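Local coordinates for protein aspartokinase (Synechocystis, PDB 3L76) that probably catalyses the ATP-dependent phosphorylation of the beta-carboxyl group of aspartate, the first step toward threonine and lysine, and binds both amino acids at its ACT domains, at residues 282-287 with 312-317. Residues are numbered along the deposited sequence; the frame is centred on the assembly and turned at random.
Sequences PGVASK and NDIAFT. With THR (threonine), chain C.
In an ACT domain of the regulatory region, the first turn of helix 284-294 rests on strand 311-318 beside a bound threonine, and I314 makes the direct contact with V284 and A285. The CD1 methyl of I314 ends 4.0 Å from A285 CB and 4.5 Å from V284 CG1. CG1 of I314 stands anti to the carbonyl carbon and CD1 continues anti to CA (chi2 -179°), which carries the end methyl to the helix start; L288 and F289, one turn on, touch the same side chain. V284 also leans on V278 of the adjoining strand 271-279, and F548 of helix 543-552 packs against A285.

The threonine lies between the helix start and the strand, its carboxylate toward the helix and its CG2 methyl 4.0 Å from N312 CB. A285 N donates a nearly straight hydrogen bond to OXT of the threonine (2.8 Å, 164° at the hydrogen), and V284 N lies 3.0 Å from the same oxygen. G283 occupies the N-cap position, and OXT lies off this amino end of the helix, where the helix dipole would be expected to steady its negative charge. D280 and Q304 of the same ACT domain, with N557 and I558 of the 530-588 ACT domain, complete the hydrogen bonding, so the site joins two ACT domains. Helix and strand thus meet through hydrocarbon alone, while backbone N-H at the helix start is turned to the effector carboxylate.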
loop_
_atom_site.group_PDB
_atom_site.type_symbol
_atom_site.label_atom_id
_atom_site.label_comp_id
_atom_site.label_asym_id
_atom_site.label_seq_id
_atom_site.Cartn_x
_atom_site.Cartn_y
_atom_site.Cartn_z
ATOM N N PRO A 282 55.526 17.550 -11.252
ATOM C CA PRO A 282 54.763 18.733 -10.850
ATOM C C PRO A 282 55.296 20.017 -11.489
ATOM O O PRO A 282 56.510 20.198 -11.613
ATOM C CB PRO A 282 54.966 18.772 -9.330
ATOM C CG PRO A 282 55.225 17.376 -8.955
ATOM C CD PRO A 282 56.014 16.795 -10.088
ATOM N N GLY A 283 54.386 20.895 -11.898
ATOM C CA GLY A 283 54.757 22.201 -12.406
ATOM C C GLY A 283 54.632 22.369 -13.906
ATOM O O GLY A 283 54.500 23.486 -14.396
ATOM N N VAL A 284 54.678 21.264 -14.642
ATOM C CA VAL A 284 54.642 21.330 -16.092
ATOM C C VAL A 284 53.325 21.922 -16.610
ATOM O O VAL A 284 53.327 22.946 -17.305
ATOM C CB VAL A 284 54.886 19.964 -16.724
ATOM C CG1 VAL A 284 54.926 20.096 -18.231
ATOM C CG2 VAL A 284 56.191 19.384 -16.218
ATOM N N ALA A 285 52.198 21.297 -16.274
ATOM C CA ALA A 285 50.919 21.796 -16.781
ATOM C C ALA A 285 50.696 23.211 -16.285
ATOM O O ALA A 285 50.256 24.073 -17.041
ATOM C CB ALA A 285 49.758 20.887 -16.380
ATOM N N SER A 286 51.020 23.445 -15.015
ATOM C CA SER A 286 50.942 24.779 -14.440
ATOM C C SER A 286 51.578 25.837 -15.347
ATOM O O SER A 286 50.927 26.812 -15.713
ATOM C CB SER A 286 51.607 24.809 -13.072
ATOM O OG SER A 286 51.430 26.074 -12.468
ATOM N N LYS A 287 52.839 25.631 -15.730
ATOM C CA LYS A 287 53.551 26.612 -16.553
ATOM C C LYS A 287 52.944 26.804 -17.937
ATOM O O LYS A 287 52.754 27.931 -18.377
ATOM C CB LYS A 287 55.047 26.296 -16.689
ATOM C CG LYS A 287 55.757 27.305 -17.586
ATOM C CD LYS A 287 57.246 27.381 -17.331
ATOM C CE LYS A 287 57.783 28.786 -17.623
ATOM N NZ LYS A 287 57.270 29.818 -16.666
ATOM N N ASN A 312 54.679 12.728 -20.396
ATOM C CA ASN A 312 53.291 12.685 -20.854
ATOM C C ASN A 312 53.046 13.675 -21.986
ATOM O O ASN A 312 53.904 14.495 -22.278
ATOM C CB ASN A 312 52.334 12.984 -19.696
ATOM C CG ASN A 312 50.998 12.285 -19.843
ATOM O OD1 ASN A 312 50.585 11.927 -20.942
ATOM N ND2 ASN A 312 50.317 12.083 -18.727
ATOM N N ASP A 313 51.875 13.596 -22.620
ATOM C CA ASP A 313 51.447 14.633 -23.559
ATOM C C ASP A 313 50.389 15.525 -22.892
ATOM O O ASP A 313 49.719 15.127 -21.936
ATOM C CB ASP A 313 50.893 14.024 -24.829
ATOM C CG ASP A 313 51.814 12.990 -25.449
ATOM O OD1 ASP A 313 53.057 13.163 -25.437
ATOM O OD2 ASP A 313 51.273 11.995 -25.971
ATOM N N ILE A 314 50.257 16.747 -23.379
ATOM C CA ILE A 314 49.167 17.612 -22.969
ATOM C C ILE A 314 48.457 18.176 -24.204
ATOM O O ILE A 314 49.088 18.778 -25.073
ATOM C CB ILE A 314 49.639 18.737 -22.075
ATOM C CG1 ILE A 314 50.323 18.168 -20.829
ATOM C CG2 ILE A 314 48.462 19.623 -21.694
ATOM C CD1 ILE A 314 50.826 19.214 -19.848
ATOM N N ALA A 315 47.148 17.957 -24.294
ATOM C CA ALA A 315 46.391 18.428 -25.443
ATOM C C ALA A 315 45.315 19.373 -24.988
ATOM O O ALA A 315 44.767 19.218 -23.909
ATOM C CB ALA A 315 45.801 17.276 -26.227
ATOM N N PHE A 316 45.056 20.387 -25.800
ATOM C CA PHE A 316 43.959 21.305 -25.537
ATOM C C PHE A 316 43.360 21.793 -26.846
ATOM O O PHE A 316 43.958 21.632 -27.907
ATOM C CB PHE A 316 44.385 22.462 -24.633
ATOM C CG PHE A 316 45.474 23.320 -25.201
ATOM C CD1 PHE A 316 45.174 24.428 -25.957
ATOM C CD2 PHE A 316 46.803 23.030 -24.953
ATOM C CE1 PHE A 316 46.184 25.233 -26.467
ATOM C CE2 PHE A 316 47.811 23.827 -25.468
ATOM C CZ PHE A 316 47.497 24.925 -26.223
ATOM N N THR A 317 42.149 22.330 -26.785
ATOM C CA THR A 317 41.562 22.918 -27.975
ATOM C C THR A 317 41.246 24.369 -27.757
ATOM O O THR A 317 41.121 24.854 -26.639
ATOM C CB THR A 317 40.273 22.201 -28.456
ATOM O OG1 THR A 317 39.211 22.397 -27.505
ATOM C CG2 THR A 317 40.547 20.719 -28.685
HETATM N N THR C . 52.581 15.758 -14.352
HETATM C CA THR C . 52.667 17.103 -14.936
HETATM C C THR C . 52.238 18.183 -13.948
HETATM O O THR C . 51.813 17.872 -12.822
HETATM C CB THR C . 51.854 17.222 -16.240
HETATM O OG1 THR C . 50.462 16.983 -15.971
HETATM C CG2 THR C . 52.344 16.189 -17.246
HETATM O OXT THR C . 52.343 19.377 -14.258
#